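Local atomic coordinates of hypothetical protein (Fusobacterium nucleatum subsp. nucleatum, PDB entry 2GSL), a protein that may be a ribonuclease of the MrnC family that takes part in RNA processing, and binds a magnesium ion within its all-helical RNase III-type domain. Residues D69-V74 with L112-E117; E17-G22 with L102-G107; Y56-Y61 with Y96-A101. All coordinates share one frame; numbering follows the deposited sequence.

Contact 1. Residues D69-V74 with L112-E117; sequences DEEFKV and LKKEEE
Leu112, where helix 93-111 has just run out, and Glu71 come from opposite directions, and the Leu112 CD1 methyl ends 3.4 Å from Glu71 OE2. The same methyl lies near the Phe72 ring, 4.4 Å from CE2, so it touches both side chains, the ring only loosely. Next, Lys113 takes a positive phi and turns the chain. Lys114 then reaches back: its chain is extended as far as CE, which brings CD to the edge of the Phe72 ring, in its plane, 3.4 Å from CZ. The bend at the end of the lysine (chi4 -70°) leaves NZ 4.5 Å from Asp69 OD2, near the acid but beyond a salt bridge. Last comes Glu117. Its OE2 faces Asp69 OD2 with the carboxylate planes 49° apart, and one water donates to both oxygens, 2.7 Å from Asp69 OD2, linking acids that would otherwise probably repel. Met109 of helix 93-111 touches both Phe72 and Glu117. The turn that delivers Leu112 and Lys114 to helix 70-80 is a Schellman motif, with Lys113 as C-prime residue, Lys114 N bonded to Met109 O and Lys113 N to Tyr110 O.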
loop_
_atom_site.group_PDB
_atom_site.type_symbol
_atom_site.label_atom_id
_atom_site.label_comp_id
_atom_site.label_asym_id
_atom_site.label_seq_id
_atom_site.Cartn_x
_atom_site.Cartn_y
_atom_site.Cartn_z
ATOM N N ASP A 69 -21.715 5.270 -7.268
ATOM C CA ASP A 69 -22.480 6.458 -6.905
ATOM C C ASP A 69 -21.994 7.658 -7.713
ATOM O O ASP A 69 -20.857 7.682 -8.192
ATOM C CB ASP A 69 -22.347 6.778 -5.404
ATOM C CG ASP A 69 -22.934 5.693 -4.501
ATOM O OD1 ASP A 69 -24.060 5.224 -4.771
ATOM O OD2 ASP A 69 -22.271 5.320 -3.507
ATOM N N GLU A 70 -22.866 8.652 -7.854
ATOM C CA GLU A 70 -22.565 9.873 -8.596
ATOM C C GLU A 70 -21.229 10.506 -8.209
ATOM O O GLU A 70 -20.385 10.784 -9.069
ATOM C CB GLU A 70 -23.689 10.895 -8.381
ATOM C CG GLU A 70 -24.780 10.854 -9.434
ATOM C CD GLU A 70 -24.289 11.350 -10.784
ATOM O OE1 GLU A 70 -25.063 11.281 -11.768
ATOM O OE2 GLU A 70 -23.126 11.814 -10.857
ATOM N N GLU A 71 -21.055 10.741 -6.910
ATOM C CA GLU A 71 -19.839 11.355 -6.376
ATOM C C GLU A 71 -18.550 10.723 -6.909
ATOM O O GLU A 71 -17.557 11.415 -7.157
ATOM C CB GLU A 71 -19.866 11.280 -4.845
ATOM C CG GLU A 71 -18.545 11.581 -4.150
ATOM C CD GLU A 71 -18.662 11.501 -2.634
ATOM O OE1 GLU A 71 -19.237 10.505 -2.119
ATOM O OE2 GLU A 71 -18.169 12.432 -1.955
ATOM N N PHE A 72 -18.577 9.408 -7.088
ATOM C CA PHE A 72 -17.423 8.676 -7.574
ATOM C C PHE A 72 -17.284 8.753 -9.078
ATOM O O PHE A 72 -16.178 8.887 -9.602
ATOM C CB PHE A 72 -17.518 7.223 -7.121
ATOM C CG PHE A 72 -17.463 7.067 -5.640
ATOM C CD1 PHE A 72 -18.482 6.425 -4.953
ATOM C CD2 PHE A 72 -16.410 7.618 -4.920
ATOM C CE1 PHE A 72 -18.451 6.342 -3.561
ATOM C CE2 PHE A 72 -16.367 7.543 -3.536
ATOM C CZ PHE A 72 -17.383 6.908 -2.853
ATOM N N LYS A 73 -18.408 8.660 -9.775
ATOM C CA LYS A 73 -18.396 8.730 -11.227
ATOM C C LYS A 73 -17.675 10.006 -11.678
ATOM O O LYS A 73 -16.932 9.996 -12.664
ATOM C CB LYS A 73 -19.827 8.719 -11.768
ATOM C CG LYS A 73 -20.617 7.449 -11.484
ATOM C CD LYS A 73 -21.908 7.431 -12.295
ATOM C CE LYS A 73 -22.462 6.015 -12.444
ATOM N NZ LYS A 73 -23.625 5.946 -13.396
ATOM N N VAL A 74 -17.901 11.097 -10.939
ATOM C CA VAL A 74 -17.288 12.398 -11.219
ATOM C C VAL A 74 -15.767 12.291 -11.094
ATOM O O VAL A 74 -15.025 12.628 -12.026
ATOM C CB VAL A 74 -17.813 13.496 -10.223
ATOM C CG1 VAL A 74 -17.150 14.846 -10.502
ATOM C CG2 VAL A 74 -19.326 13.643 -10.350
ATOM N N LEU A 112 -12.932 8.828 2.496
ATOM C CA LEU A 112 -14.306 9.052 2.932
ATOM C C LEU A 112 -14.785 7.913 3.805
ATOM O O LEU A 112 -15.977 7.615 3.841
ATOM C CB LEU A 112 -15.257 9.171 1.744
ATOM C CG LEU A 112 -15.163 10.453 0.937
ATOM C CD1 LEU A 112 -16.158 10.401 -0.200
ATOM C CD2 LEU A 112 -15.424 11.634 1.847
ATOM N N LYS A 113 -13.859 7.264 4.500
ATOM C CA LYS A 113 -14.219 6.152 5.373
ATOM C C LYS A 113 -15.139 5.119 4.710
ATOM O O LYS A 113 -15.764 4.313 5.399
ATOM C CB LYS A 113 -14.887 6.678 6.650
ATOM C CG LYS A 113 -13.928 6.991 7.795
ATOM C CD LYS A 113 -12.988 8.126 7.458
ATOM C CE LYS A 113 -12.093 8.473 8.647
ATOM N NZ LYS A 113 -11.199 7.341 9.048
ATOM N N LYS A 114 -15.220 5.140 3.380
ATOM C CA LYS A 114 -16.057 4.191 2.657
ATOM C C LYS A 114 -15.298 2.902 2.314
ATOM O O LYS A 114 -15.426 2.358 1.214
ATOM C CB LYS A 114 -16.614 4.847 1.391
ATOM C CG LYS A 114 -17.815 5.750 1.659
ATOM C CD LYS A 114 -18.244 6.519 0.414
ATOM C CE LYS A 114 -19.601 7.184 0.605
ATOM N NZ LYS A 114 -20.688 6.178 0.659
ATOM N N GLU A 115 -14.525 2.412 3.279
ATOM C CA GLU A 115 -13.737 1.203 3.103
ATOM C C GLU A 115 -14.617 -0.007 2.790
ATOM O O GLU A 115 -14.122 -1.053 2.369
ATOM C CB GLU A 115 -12.883 0.935 4.357
ATOM C CG GLU A 115 -11.354 0.999 4.142
ATOM C CD GLU A 115 -10.739 -0.362 3.780
ATOM O OE1 GLU A 115 -10.801 -1.288 4.619
ATOM O OE2 GLU A 115 -10.195 -0.508 2.660
ATOM N N GLU A 116 -15.921 0.121 2.990
ATOM C CA GLU A 116 -16.809 -1.000 2.696
ATOM C C GLU A 116 -17.105 -1.041 1.203
ATOM O O GLU A 116 -17.456 -2.084 0.652
ATOM C CB GLU A 116 -18.122 -0.878 3.476
ATOM C CG GLU A 116 -19.118 -1.983 3.145
ATOM C CD GLU A 116 -18.593 -3.372 3.495
ATOM O OE1 GLU A 116 -19.163 -4.366 2.993
ATOM O OE2 GLU A 116 -17.620 -3.468 4.279
ATOM N N GLU A 117 -16.969 0.113 0.560
ATOM C CA GLU A 117 -17.211 0.234 -0.871
ATOM C C GLU A 117 -16.005 -0.329 -1.619
ATOM O O GLU A 117 -16.123 -0.811 -2.746
ATOM C CB GLU A 117 -17.426 1.704 -1.237
ATOM C CG GLU A 117 -18.685 2.321 -0.632
ATOM C CD GLU A 117 -19.939 1.997 -1.429
ATOM O OE1 GLU A 117 -20.192 0.801 -1.686
ATOM O OE2 GLU A 117 -20.675 2.942 -1.796
HETATM O O HOH W 1 -20.121 3.793 -4.028
#

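Contact 2. Residues E17-G22 with L102-G107; sequences ELAFLG and LEAIIG. With MG (magnesium ion), chain G.
The helix carrying the RNase III signature sequence crosses helix 93-111 here, beside the magnesium site, the two meeting through Ala19 and Gly22 on one and Glu103, Ala104 and Gly107 on the other. The ELAFLG sequence of 17-22 leads straight into the metal ligand Asp23, while 102-107 brings the second protein ligand, Glu103. The axes of 17-22 and 102-107 come within 6.6 Å at 79°, a close approach made possible by small residues: Gly22 CA lies 3.6 Å from Gly107 N, with no side chain on either residue to separate the backbones. The Glu103 carbonyl oxygen, already bonded to Gly107 N within its own helix, also receives CA-H...O contacts from Gly22 CA and Ala19 CA, the former the straighter at 167°. Beside this crossing, Leu18 CB packs on Ala104, 4.3 Å from its CB, and Leu21 CD2 comes down beside the Gly107 carbonyl. Phe20 points away from the crossing and makes a cation-pi contact with Arg31 of the second subunit, so the same helix also serves the dimer. Glu103 runs out extended past CG, alongside Ala19, and its two oxygens divide the work. OE1 binds the magnesium at 2.3 Å, next to Asp23 OD1 in the coordination shell. OE2 accepts a hydrogen bond, 2.8 Å long, from a water that is itself a magnesium ligand.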
loop_
_atom_site.group_PDB
_atom_site.type_symbol
_atom_site.label_atom_id
_atom_site.label_comp_id
_atom_site.label_asym_id
_atom_site.label_seq_id
_atom_site.Cartn_x
_atom_site.Cartn_y
_atom_site.Cartn_z
ATOM N N GLU A 17 -3.433 12.939 -6.963
ATOM C CA GLU A 17 -3.093 12.729 -5.569
ATOM C C GLU A 17 -3.847 11.536 -5.020
ATOM O O GLU A 17 -3.299 10.746 -4.254
ATOM C CB GLU A 17 -3.409 13.969 -4.755
ATOM C CG GLU A 17 -2.294 14.966 -4.825
ATOM C CD GLU A 17 -2.712 16.312 -4.314
ATOM O OE1 GLU A 17 -3.711 16.846 -4.853
ATOM O OE2 GLU A 17 -2.042 16.830 -3.389
ATOM N N LEU A 18 -5.106 11.410 -5.421
ATOM C CA LEU A 18 -5.923 10.297 -4.974
ATOM C C LEU A 18 -5.373 9.005 -5.562
ATOM O O LEU A 18 -5.186 8.018 -4.854
ATOM C CB LEU A 18 -7.378 10.498 -5.412
ATOM C CG LEU A 18 -8.070 11.764 -4.888
ATOM C CD1 LEU A 18 -9.334 11.996 -5.691
ATOM C CD2 LEU A 18 -8.389 11.627 -3.390
ATOM N N ALA A 19 -5.111 9.017 -6.862
ATOM C CA ALA A 19 -4.582 7.843 -7.556
ATOM C C ALA A 19 -3.287 7.349 -6.910
ATOM O O ALA A 19 -2.954 6.166 -6.986
ATOM C CB ALA A 19 -4.328 8.187 -9.026
ATOM N N PHE A 20 -2.559 8.274 -6.291
ATOM C CA PHE A 20 -1.298 7.968 -5.623
ATOM C C PHE A 20 -1.606 7.148 -4.379
ATOM O O PHE A 20 -0.961 6.135 -4.094
ATOM C CB PHE A 20 -0.586 9.273 -5.234
ATOM C CG PHE A 20 0.804 9.078 -4.683
ATOM C CD1 PHE A 20 1.741 8.301 -5.369
ATOM C CD2 PHE A 20 1.195 9.708 -3.499
ATOM C CE1 PHE A 20 3.043 8.160 -4.882
ATOM C CE2 PHE A 20 2.489 9.571 -3.013
ATOM C CZ PHE A 20 3.420 8.798 -3.699
ATOM N N LEU A 21 -2.600 7.608 -3.637
ATOM C CA LEU A 21 -3.025 6.936 -2.432
ATOM C C LEU A 21 -3.731 5.646 -2.851
ATOM O O LEU A 21 -3.446 4.573 -2.319
ATOM C CB LEU A 21 -3.973 7.850 -1.645
ATOM C CG LEU A 21 -4.769 7.222 -0.504
ATOM C CD1 LEU A 21 -3.820 6.740 0.571
ATOM C CD2 LEU A 21 -5.745 8.234 0.044
ATOM N N GLY A 22 -4.640 5.762 -3.818
ATOM C CA GLY A 22 -5.375 4.603 -4.304
ATOM C C GLY A 22 -4.485 3.442 -4.712
ATOM O O GLY A 22 -4.810 2.290 -4.458
ATOM N N LEU A 102 -9.378 4.631 -11.767
ATOM C CA LEU A 102 -9.732 3.571 -10.834
ATOM C C LEU A 102 -9.000 3.795 -9.507
ATOM O O LEU A 102 -9.615 3.736 -8.444
ATOM C CB LEU A 102 -9.385 2.194 -11.433
ATOM C CG LEU A 102 -9.681 0.840 -10.749
ATOM C CD1 LEU A 102 -8.610 0.537 -9.723
ATOM C CD2 LEU A 102 -11.054 0.831 -10.144
ATOM N N GLU A 103 -7.701 4.077 -9.555
ATOM C CA GLU A 103 -6.960 4.303 -8.313
ATOM C C GLU A 103 -7.390 5.608 -7.644
ATOM O O GLU A 103 -7.154 5.816 -6.455
ATOM C CB GLU A 103 -5.445 4.346 -8.566
ATOM C CG GLU A 103 -4.886 3.114 -9.231
ATOM C CD GLU A 103 -3.376 3.072 -9.234
ATOM O OE1 GLU A 103 -2.828 2.023 -8.816
ATOM O OE2 GLU A 103 -2.724 4.064 -9.652
ATOM N N ALA A 104 -8.019 6.486 -8.414
ATOM C CA ALA A 104 -8.468 7.757 -7.886
ATOM C C ALA A 104 -9.726 7.503 -7.078
ATOM O O ALA A 104 -9.883 8.018 -5.973
ATOM C CB ALA A 104 -8.751 8.725 -9.023
ATOM N N ILE A 105 -10.625 6.704 -7.636
ATOM C CA ILE A 105 -11.861 6.364 -6.948
ATOM C C ILE A 105 -11.541 5.581 -5.670
ATOM O O ILE A 105 -12.054 5.904 -4.605
ATOM C CB ILE A 105 -12.776 5.524 -7.838
ATOM C CG1 ILE A 105 -13.245 6.372 -9.017
ATOM C CG2 ILE A 105 -13.950 5.008 -7.028
ATOM C CD1 ILE A 105 -13.972 5.585 -10.077
ATOM N N ILE A 106 -10.690 4.564 -5.779
ATOM C CA ILE A 106 -10.312 3.773 -4.618
ATOM C C ILE A 106 -9.726 4.722 -3.573
ATOM O O ILE A 106 -10.079 4.661 -2.397
ATOM C CB ILE A 106 -9.244 2.651 -4.970
ATOM C CG1 ILE A 106 -9.848 1.587 -5.888
ATOM C CG2 ILE A 106 -8.796 1.917 -3.703
ATOM C CD1 ILE A 106 -10.875 0.694 -5.194
ATOM N N GLY A 107 -8.831 5.603 -4.002
ATOM C CA GLY A 107 -8.225 6.537 -3.073
ATOM C C GLY A 107 -9.261 7.394 -2.372
ATOM O O GLY A 107 -9.156 7.653 -1.168
HETATM MG MG MG G . -0.908 1.679 -10.118
HETATM O O HOH W 2 -0.001 3.777 -10.017
HETATM O O HOH W 3 -1.113 -0.542 -9.356
HETATM O O HOH W 4 1.359 1.180 -10.477
#

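Contact 3. Residues Y56-Y61 with Y96-A101; sequences YQSLIY and YKEATA
Ser58 OG donates to Glu98 OE2 at 2.8 Å, the one hydrogen bond between 56-61 and 96-101, and meets the carboxylate oxygen nearly along its C-O axis. The serine hydroxyl is turned anti to its own N (chi1 176°), which carries it across to the glutamate. The other oxygen, Glu98 OE1, makes a salt bridge with Lys80 of helix 70-80. The apolar part belongs to Tyr61. One face of its ring is laid over Glu98, with Glu98 CA above that face and Glu98 CG 3.6 Å from Tyr61 CD1; the carboxylate plane is tilted only 23° from the ring. On the other side of the ring's long axis, Ala101 CB approaches obliquely, 3.6 Å from Tyr61 CE2. Close packing near the backbones adds to this: Gln57 CB sits 4.1 Å from Ala99 CA. The axes of 56-61 and 96-101 are inclined at 67° and pass 7.7 Å apart, with Ser58 and Ala99 the nearest pair by CA. The Gln57 amide reaches a weak hydrogen bond with the metal ligand Glu103. Glu98 is thus a buried carboxylate gripped at both oxygens, its aliphatic part against the Tyr61 ring; with Lys80 beside it, it probably keeps its negative charge.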
loop_
_atom_site.group_PDB
_atom_site.type_symbol
_atom_site.label_atom_id
_atom_site.label_comp_id
_atom_site.label_asym_id
_atom_site.label_seq_id
_atom_site.Cartn_x
_atom_site.Cartn_y
_atom_site.Cartn_z
ATOM N N TYR A 56 -5.192 -4.435 -16.171
ATOM C CA TYR A 56 -6.210 -5.042 -15.320
ATOM C C TYR A 56 -7.085 -3.993 -14.624
ATOM O O TYR A 56 -8.310 -4.023 -14.744
ATOM C CB TYR A 56 -5.572 -5.983 -14.288
ATOM C CG TYR A 56 -6.584 -6.869 -13.587
ATOM C CD1 TYR A 56 -7.220 -6.440 -12.425
ATOM C CD2 TYR A 56 -6.964 -8.099 -14.133
ATOM C CE1 TYR A 56 -8.210 -7.197 -11.827
ATOM C CE2 TYR A 56 -7.958 -8.870 -13.540
ATOM C CZ TYR A 56 -8.582 -8.407 -12.385
ATOM O OH TYR A 56 -9.606 -9.130 -11.807
ATOM N N GLN A 57 -6.482 -3.053 -13.908
ATOM C CA GLN A 57 -7.304 -2.049 -13.244
ATOM C C GLN A 57 -8.297 -1.455 -14.250
ATOM O O GLN A 57 -9.433 -1.127 -13.892
ATOM C CB GLN A 57 -6.438 -0.946 -12.658
ATOM C CG GLN A 57 -5.118 -1.443 -12.169
ATOM C CD GLN A 57 -4.513 -0.532 -11.140
ATOM O OE1 GLN A 57 -5.061 -0.379 -10.048
ATOM N NE2 GLN A 57 -3.377 0.084 -11.471
ATOM N N SER A 58 -7.870 -1.337 -15.509
ATOM C CA SER A 58 -8.714 -0.792 -16.576
ATOM C C SER A 58 -9.960 -1.648 -16.812
ATOM O O SER A 58 -11.046 -1.125 -17.078
ATOM C CB SER A 58 -7.918 -0.673 -17.887
ATOM O OG SER A 58 -8.751 -0.223 -18.955
ATOM N N LEU A 59 -9.805 -2.964 -16.730
ATOM C CA LEU A 59 -10.952 -3.836 -16.915
ATOM C C LEU A 59 -11.867 -3.604 -15.738
ATOM O O LEU A 59 -13.087 -3.554 -15.893
ATOM C CB LEU A 59 -10.533 -5.303 -16.941
ATOM C CG LEU A 59 -9.845 -5.798 -18.216
ATOM C CD1 LEU A 59 -9.551 -7.292 -18.093
ATOM C CD2 LEU A 59 -10.754 -5.529 -19.421
ATOM N N ILE A 60 -11.272 -3.457 -14.558
ATOM C CA ILE A 60 -12.060 -3.222 -13.366
ATOM C C ILE A 60 -12.886 -1.962 -13.547
ATOM O O ILE A 60 -14.116 -1.999 -13.488
ATOM C CB ILE A 60 -11.175 -3.050 -12.116
ATOM C CG1 ILE A 60 -10.451 -4.359 -11.807
ATOM C CG2 ILE A 60 -12.033 -2.636 -10.920
ATOM C CD1 ILE A 60 -11.383 -5.507 -11.481
ATOM N N TYR A 61 -12.209 -0.844 -13.784
ATOM C CA TYR A 61 -12.906 0.424 -13.963
ATOM C C TYR A 61 -14.076 0.283 -14.940
ATOM O O TYR A 61 -15.210 0.581 -14.594
ATOM C CB TYR A 61 -11.913 1.502 -14.428
ATOM C CG TYR A 61 -12.540 2.833 -14.772
ATOM C CD1 TYR A 61 -13.055 3.066 -16.039
ATOM C CD2 TYR A 61 -12.641 3.849 -13.824
ATOM C CE1 TYR A 61 -13.657 4.271 -16.360
ATOM C CE2 TYR A 61 -13.246 5.067 -14.129
ATOM C CZ TYR A 61 -13.757 5.270 -15.401
ATOM O OH TYR A 61 -14.393 6.450 -15.724
ATOM N N TYR A 96 -4.338 3.362 -19.388
ATOM C CA TYR A 96 -3.546 3.966 -18.333
ATOM C C TYR A 96 -4.419 4.974 -17.580
ATOM O O TYR A 96 -4.443 4.997 -16.349
ATOM C CB TYR A 96 -2.323 4.651 -18.942
ATOM C CG TYR A 96 -1.308 5.082 -17.923
ATOM C CD1 TYR A 96 -1.395 6.328 -17.297
ATOM C CD2 TYR A 96 -0.293 4.217 -17.531
ATOM C CE1 TYR A 96 -0.490 6.693 -16.297
ATOM C CE2 TYR A 96 0.605 4.568 -16.539
ATOM C CZ TYR A 96 0.504 5.799 -15.923
ATOM O OH TYR A 96 1.384 6.100 -14.908
ATOM N N LYS A 97 -5.148 5.795 -18.331
ATOM C CA LYS A 97 -6.022 6.785 -17.733
ATOM C C LYS A 97 -7.062 6.098 -16.842
ATOM O O LYS A 97 -7.206 6.441 -15.667
ATOM C CB LYS A 97 -6.698 7.622 -18.827
ATOM C CG LYS A 97 -5.716 8.530 -19.588
ATOM C CD LYS A 97 -6.122 8.750 -21.052
ATOM C CE LYS A 97 -7.386 9.616 -21.226
ATOM N NZ LYS A 97 -7.160 11.104 -21.163
ATOM N N GLU A 98 -7.772 5.119 -17.386
ATOM C CA GLU A 98 -8.777 4.410 -16.608
ATOM C C GLU A 98 -8.145 3.722 -15.405
ATOM O O GLU A 98 -8.811 3.468 -14.406
ATOM C CB GLU A 98 -9.496 3.390 -17.482
ATOM C CG GLU A 98 -10.521 4.015 -18.412
ATOM C CD GLU A 98 -10.931 3.081 -19.534
ATOM O OE1 GLU A 98 -11.866 3.437 -20.301
ATOM O OE2 GLU A 98 -10.311 1.993 -19.655
ATOM N N ALA A 99 -6.851 3.440 -15.500
ATOM C CA ALA A 99 -6.142 2.805 -14.403
ATOM C C ALA A 99 -5.967 3.809 -13.268
ATOM O O ALA A 99 -6.009 3.464 -12.080
ATOM C CB ALA A 99 -4.782 2.305 -14.880
ATOM N N THR A 100 -5.753 5.060 -13.653
ATOM C CA THR A 100 -5.581 6.156 -12.707
ATOM C C THR A 100 -6.937 6.553 -12.142
ATOM O O THR A 100 -7.071 6.854 -10.962
ATOM C CB THR A 100 -4.988 7.359 -13.405
ATOM O OG1 THR A 100 -3.753 6.976 -14.020
ATOM C CG2 THR A 100 -4.744 8.484 -12.403
ATOM N N ALA A 101 -7.940 6.556 -13.005
ATOM C CA ALA A 101 -9.275 6.909 -12.585
ATOM C C ALA A 101 -9.719 5.897 -11.535
ATOM O O ALA A 101 -10.356 6.252 -10.539
ATOM C CB ALA A 101 -10.224 6.901 -13.781
#

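How the contacts relate
Contacts 2 and 3 are buried and share helix 93-111, which crosses helix 15-34 through one stretch and helix 54-64 through the preceding one. They meet where Gln57 approaches Glu103 and Ala19 CB packs on Thr100 CG2. In sequence, contact 3 is nested within the loop closed by contact 2. Contact 1, at the surface, joins the start of helix 70-80 to the turn after helix 93-111 and the beginning of helix 115-127; Phe72 O touches Ile105 CG1, linking it to contact 2. The chemistry follows position: glycine and alanine backbones beside a metal in contact 2, a buried, doubly held acid whose chain packs on tyrosine in contact 3, and water-bridged acids among long, partly exposed side chains in contact 1.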